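Local coordinates for protein serpin B3 (Homo sapiens, PDB 4ZK3) that belongs to the serpin family and probably inhibits proteases by trapping them as its cleaved reactive loop inserts into a central beta-sheet, at residues L162-N167 with G327-A332; L38-L43 with K125-S130. One frame throughout, in Å; residues are numbered along the deposited sequence.

Overall arrangement
From the N terminus, helix 31-42 supplies the first partner, L38-L43; after 81 further residues, K125-S130 at the end of helix 117-127 packs against it, and interaction 2 closes its loop. Only then does interaction 1 open, in the linker L162-N167 between helix 140-153 and strand 174-185; it closes across 159 residues on strand 325-336. The two loops therefore run in series, neither nesting nor crossing. Interaction 2 joins two helices beside strand 99-110, whereas interaction 1 lays a linker on strand 325-336, which pairs with strand 340-351. Their centres are 19 Å apart and their nearest atoms about 5 Å, without touching.

Interaction 1: residues L162-N167 with G327-A332; sequences LIPEGN and GVLHKA
L162 starts the contact by sliding its side chain past that of K331 in the opposite direction, L162 CD1 lying 3.7 Å from K331 CB. This is the serpin linker that follows helix 140-153 and leads back into the large central sheet; here it lies on strand 325-336. The neighbouring strand 340-351, to which L329 and K331 are hydrogen-bonded through their backbones, pairs antiparallel with both 174-185 and 325-336. It lies between them, where a cleaved serpin's reactive loop inserts, consistent with the relaxed state. The L162 branch reaches the strand because its CG stands opposite the backbone N (chi1 173°). L162 O also meets the sheet, 3.7 Å from L329 CD1. The ammonium end of K331 is bound to the carbonyl O of K160, just upstream of the linker.

At I163 the backbone makes the nearer approach, with I163 CA 3.8 Å from L329 CD1, while CG2 stands 4.1 Å from the same methyl and the two side chains cross at about a right angle. N148 accepts a hydrogen bond from I163 N and R144 donates one to I163 O, so helix 140-153 grips both the N and O of this residue. P164 brings its ring alongside L329, P164 CD being 3.6 Å from L329 CD1. It also begins a type II beta turn that ends at N167, with G166 in the third position at a phi of 106° and a weak backbone hydrogen bond from N167 N back to P164 O. The turn returns the chain toward the strand, and N167 approaches L329 from the opposite direction. L329, extended at chi2 (-174°), thus presents its CD1 methyl to L162 O, I163, P164 and, after the turn, N167, whose CG lies 3.9 Å from L329 CD1.

Interaction 2: residues L38-L43 with K125-S130; sequences LGMVLL and KFYQTS
The phenol ring of Y127 has M40 CG over one face, 4.0 Å from the ring centroid and 26° off its normal, a CH-pi contact displaced toward the ring atom CG. L43 reaches the edge of the same ring, near its plane, with L43 CD2 3.6 Å from Y127 CE2. L43 CD2 also approaches the F126 ring obliquely, 4.0 Å from F126 CD2; K125 CD lies on one face of this ring, and H83 meets it edge-to-face. At the far end of the phenol, Y127 OH comes to 3.2 Å from G39 CA, a close approach made where the helix carries no side chain.

These residues join two helices of the serpin fold, 31-42 and 117-127, beside strand 99-110, whose N105 touches M40, Y127 and T129. A second tie comes from Y119, earlier on the latter helix, whose OH is hydrogen-bonded to M40 O.

Beyond the ring, M40 continues nearly extended through chi2 (-171°), which carries M40 SD past Y127 as an oblique Met-aromatic contact, 5.4 Å from the centroid. There M40 SD meets T129 OG1 at 3.2 Å. T129 follows Q128, where phi turns positive (58°) as the chain leaves the helix, and its hydroxyl keeps a weak hydrogen bond with I123 O.

Interaction 1: residues L162-N167 with G327-A332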
loop_
_atom_site.group_PDB
_atom_site.type_symbol
_atom_site.label_atom_id
_atom_site.label_comp_id
_atom_site.label_asym_id
_atom_site.label_seq_id
_atom_site.Cartn_x
_atom_site.Cartn_y
_atom_site.Cartn_z
ATOM N N LEU A 162 0.859 -1.484 -15.180
ATOM C CA LEU A 162 1.648 -1.713 -13.971
ATOM C C LEU A 162 3.118 -1.950 -14.300
ATOM O O LEU A 162 3.972 -1.384 -13.665
ATOM C CB LEU A 162 1.074 -2.915 -13.182
ATOM C CG LEU A 162 1.956 -3.330 -11.974
ATOM C CD1 LEU A 162 2.066 -2.221 -10.910
ATOM C CD2 LEU A 162 1.436 -4.645 -11.415
ATOM N N ILE A 163 3.362 -2.788 -15.320
ATOM C CA ILE A 163 4.692 -3.186 -15.722
ATOM C C ILE A 163 5.013 -2.488 -17.083
ATOM O O ILE A 163 4.482 -2.890 -18.118
ATOM C CB ILE A 163 4.832 -4.695 -15.894
ATOM C CG1 ILE A 163 4.434 -5.491 -14.612
ATOM C CG2 ILE A 163 6.280 -5.022 -16.220
ATOM C CD1 ILE A 163 4.303 -6.964 -14.902
ATOM N N PRO A 164 5.836 -1.431 -17.050
ATOM C CA PRO A 164 6.184 -0.743 -18.287
ATOM C C PRO A 164 7.171 -1.553 -19.143
ATOM O O PRO A 164 7.716 -2.571 -18.691
ATOM C CB PRO A 164 6.806 0.576 -17.793
ATOM C CG PRO A 164 6.231 0.780 -16.419
ATOM C CD PRO A 164 6.271 -0.637 -15.882
ATOM N N GLU A 165 7.375 -1.112 -20.381
ATOM C CA GLU A 165 8.229 -1.838 -21.318
ATOM C C GLU A 165 9.574 -1.774 -20.691
ATOM O O GLU A 165 9.857 -0.855 -19.937
ATOM C CB GLU A 165 8.280 -1.111 -22.657
ATOM C CG GLU A 165 6.909 -0.781 -23.221
ATOM C CD GLU A 165 7.012 -0.004 -24.501
ATOM O OE1 GLU A 165 6.561 1.173 -24.508
ATOM O OE2 GLU A 165 7.581 -0.597 -25.466
ATOM N N GLY A 166 10.418 -2.735 -20.981
ATOM C CA GLY A 166 11.730 -2.751 -20.403
ATOM C C GLY A 166 11.830 -3.799 -19.331
ATOM O O GLY A 166 12.898 -4.293 -19.057
ATOM N N ASN A 167 10.721 -4.195 -18.728
ATOM C CA ASN A 167 10.846 -5.066 -17.523
ATOM C C ASN A 167 10.637 -6.549 -17.794
ATOM O O ASN A 167 11.066 -7.348 -16.993
ATOM C CB ASN A 167 9.894 -4.569 -16.410
ATOM C CG ASN A 167 10.248 -3.167 -15.918
ATOM O OD1 ASN A 167 9.629 -2.186 -16.327
ATOM N ND2 ASN A 167 11.216 -3.061 -15.041
ATOM N N GLY A 327 13.196 -7.395 -11.283
ATOM C CA GLY A 327 12.561 -6.141 -10.856
ATOM C C GLY A 327 11.396 -6.295 -9.872
ATOM O O GLY A 327 10.884 -7.377 -9.636
ATOM N N VAL A 328 11.025 -5.193 -9.256
ATOM C CA VAL A 328 9.893 -5.114 -8.331
ATOM C C VAL A 328 9.299 -3.739 -8.552
ATOM O O VAL A 328 10.003 -2.728 -8.388
ATOM C CB VAL A 328 10.267 -5.267 -6.850
ATOM C CG1 VAL A 328 9.010 -5.263 -5.946
ATOM C CG2 VAL A 328 11.013 -6.566 -6.643
ATOM N N LEU A 329 8.047 -3.730 -8.999
ATOM C CA LEU A 329 7.320 -2.533 -9.373
ATOM C C LEU A 329 6.009 -2.389 -8.560
ATOM O O LEU A 329 5.351 -3.386 -8.235
ATOM C CB LEU A 329 6.957 -2.588 -10.833
ATOM C CG LEU A 329 8.108 -2.728 -11.819
ATOM C CD1 LEU A 329 7.479 -2.603 -13.160
ATOM C CD2 LEU A 329 9.133 -1.633 -11.633
ATOM N N HIS A 330 5.664 -1.153 -8.254
ATOM C CA HIS A 330 4.443 -0.814 -7.507
ATOM C C HIS A 330 3.820 0.413 -8.096
ATOM O O HIS A 330 4.527 1.391 -8.425
ATOM C CB HIS A 330 4.787 -0.553 -6.054
ATOM C CG HIS A 330 3.606 -0.396 -5.146
ATOM N ND1 HIS A 330 2.800 -1.456 -4.759
ATOM C CD2 HIS A 330 3.117 0.689 -4.508
ATOM C CE1 HIS A 330 1.853 -1.019 -3.938
ATOM N NE2 HIS A 330 2.003 0.276 -3.802
ATOM N N LYS A 331 2.497 0.397 -8.156
ATOM C CA LYS A 331 1.725 1.518 -8.604
ATOM C C LYS A 331 0.420 1.634 -7.787
ATOM O O LYS A 331 -0.241 0.661 -7.474
ATOM C CB LYS A 331 1.449 1.331 -10.106
ATOM C CG LYS A 331 1.039 2.605 -10.793
ATOM C CD LYS A 331 0.942 2.439 -12.301
ATOM C CE LYS A 331 0.426 3.720 -12.927
ATOM N NZ LYS A 331 0.513 3.612 -14.411
ATOM N N ALA A 332 0.007 2.847 -7.498
ATOM C CA ALA A 332 -1.091 3.069 -6.560
ATOM C C ALA A 332 -1.888 4.310 -6.936
ATOM O O ALA A 332 -1.345 5.257 -7.530
ATOM C CB ALA A 332 -0.577 3.168 -5.114
#

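Interaction 2: residues L38-L43 with K125-S130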
loop_
_atom_site.group_PDB
_atom_site.type_symbol
_atom_site.label_atom_id
_atom_site.label_comp_id
_atom_site.label_asym_id
_atom_site.label_seq_id
_atom_site.Cartn_x
_atom_site.Cartn_y
_atom_site.Cartn_z
ATOM N N LEU A 38 6.088 -9.922 -1.716
ATOM C CA LEU A 38 7.399 -10.393 -1.230
ATOM C C LEU A 38 7.268 -11.663 -0.374
ATOM O O LEU A 38 8.184 -12.445 -0.307
ATOM C CB LEU A 38 8.111 -9.257 -0.496
ATOM C CG LEU A 38 8.445 -8.083 -1.407
ATOM C CD1 LEU A 38 9.154 -7.000 -0.628
ATOM C CD2 LEU A 38 9.236 -8.547 -2.630
ATOM N N GLY A 39 6.110 -11.847 0.255
ATOM C CA GLY A 39 5.786 -13.024 1.017
ATOM C C GLY A 39 5.768 -14.226 0.100
ATOM O O GLY A 39 6.261 -15.291 0.451
ATOM N N MET A 40 5.156 -14.064 -1.081
ATOM C CA MET A 40 5.177 -15.121 -2.082
ATOM C C MET A 40 6.581 -15.460 -2.584
ATOM O O MET A 40 6.881 -16.657 -2.838
ATOM C CB MET A 40 4.307 -14.752 -3.270
ATOM C CG MET A 40 2.809 -14.750 -3.019
ATOM S SD MET A 40 1.889 -14.560 -4.588
ATOM C CE MET A 40 2.127 -12.815 -4.873
ATOM N N VAL A 41 7.443 -14.455 -2.685
ATOM C CA VAL A 41 8.876 -14.690 -2.982
ATOM C C VAL A 41 9.583 -15.463 -1.837
ATOM O O VAL A 41 10.270 -16.451 -2.061
ATOM C CB VAL A 41 9.613 -13.377 -3.194
ATOM C CG1 VAL A 41 11.110 -13.654 -3.409
ATOM C CG2 VAL A 41 9.028 -12.555 -4.359
ATOM N N LEU A 42 9.349 -15.043 -0.592
ATOM C CA LEU A 42 9.962 -15.689 0.585
ATOM C C LEU A 42 9.690 -17.180 0.662
ATOM O O LEU A 42 10.590 -17.961 0.897
ATOM C CB LEU A 42 9.408 -15.039 1.859
ATOM C CG LEU A 42 9.954 -15.465 3.234
ATOM C CD1 LEU A 42 11.465 -15.552 3.216
ATOM C CD2 LEU A 42 9.482 -14.495 4.309
ATOM N N LEU A 43 8.430 -17.570 0.489
ATOM C CA LEU A 43 8.051 -18.968 0.405
ATOM C C LEU A 43 8.939 -19.807 -0.528
ATOM O O LEU A 43 9.057 -21.009 -0.352
ATOM C CB LEU A 43 6.590 -19.035 -0.062
ATOM C CG LEU A 43 5.572 -19.981 0.518
ATOM C CD1 LEU A 43 5.853 -20.414 1.944
ATOM C CD2 LEU A 43 4.175 -19.345 0.362
ATOM N N LYS A 125 -2.081 -22.065 -1.010
ATOM C CA LYS A 125 -2.605 -22.178 0.328
ATOM C C LYS A 125 -2.437 -20.929 1.224
ATOM O O LYS A 125 -3.381 -20.545 1.881
ATOM C CB LYS A 125 -1.922 -23.331 1.032
ATOM C CG LYS A 125 -2.359 -23.506 2.481
ATOM C CD LYS A 125 -1.288 -24.269 3.256
ATOM C CE LYS A 125 -1.756 -24.694 4.636
ATOM N NZ LYS A 125 -0.776 -25.690 5.143
ATOM N N PHE A 126 -1.239 -20.365 1.319
ATOM C CA PHE A 126 -1.048 -19.174 2.197
ATOM C C PHE A 126 -1.477 -17.820 1.592
ATOM O O PHE A 126 -1.900 -16.916 2.344
ATOM C CB PHE A 126 0.388 -19.070 2.688
ATOM C CG PHE A 126 0.825 -20.268 3.464
ATOM C CD1 PHE A 126 0.297 -20.514 4.723
ATOM C CD2 PHE A 126 1.708 -21.192 2.900
ATOM C CE1 PHE A 126 0.668 -21.652 5.419
ATOM C CE2 PHE A 126 2.074 -22.332 3.592
ATOM C CZ PHE A 126 1.555 -22.560 4.855
ATOM N N TYR A 127 -1.375 -17.705 0.265
ATOM C CA TYR A 127 -1.576 -16.424 -0.433
ATOM C C TYR A 127 -2.727 -16.497 -1.405
ATOM O O TYR A 127 -3.004 -15.541 -2.098
ATOM C CB TYR A 127 -0.289 -16.036 -1.180
ATOM C CG TYR A 127 0.758 -15.631 -0.224
ATOM C CD1 TYR A 127 0.803 -14.333 0.280
ATOM C CD2 TYR A 127 1.629 -16.568 0.296
ATOM C CE1 TYR A 127 1.750 -13.978 1.217
ATOM C CE2 TYR A 127 2.560 -16.215 1.262
ATOM C CZ TYR A 127 2.628 -14.943 1.699
ATOM O OH TYR A 127 3.550 -14.616 2.666
ATOM N N GLN A 128 -3.426 -17.642 -1.454
ATOM C CA GLN A 128 -4.607 -17.791 -2.323
ATOM C C GLN A 128 -4.211 -17.514 -3.770
ATOM O O GLN A 128 -5.003 -17.060 -4.576
ATOM C CB GLN A 128 -5.745 -16.866 -1.884
ATOM C CG GLN A 128 -6.062 -16.861 -0.392
ATOM C CD GLN A 128 -7.205 -15.844 0.020
ATOM O OE1 GLN A 128 -7.392 -14.747 -0.559
ATOM N NE2 GLN A 128 -7.952 -16.224 1.052
ATOM N N THR A 129 -2.970 -17.807 -4.119
ATOM C CA THR A 129 -2.442 -17.460 -5.405
ATOM C C THR A 129 -3.017 -18.396 -6.514
ATOM O O THR A 129 -2.955 -19.619 -6.380
ATOM C CB THR A 129 -0.911 -17.550 -5.352
ATOM O OG1 THR A 129 -0.439 -16.705 -4.275
ATOM C CG2 THR A 129 -0.315 -17.081 -6.679
ATOM N N SER A 130 -3.499 -17.825 -7.620
ATOM C CA SER A 130 -3.839 -18.623 -8.795
ATOM C C SER A 130 -2.654 -18.530 -9.742
ATOM O O SER A 130 -1.781 -17.687 -9.567
ATOM C CB SER A 130 -5.135 -18.108 -9.468
ATOM O OG SER A 130 -4.971 -16.735 -9.809
#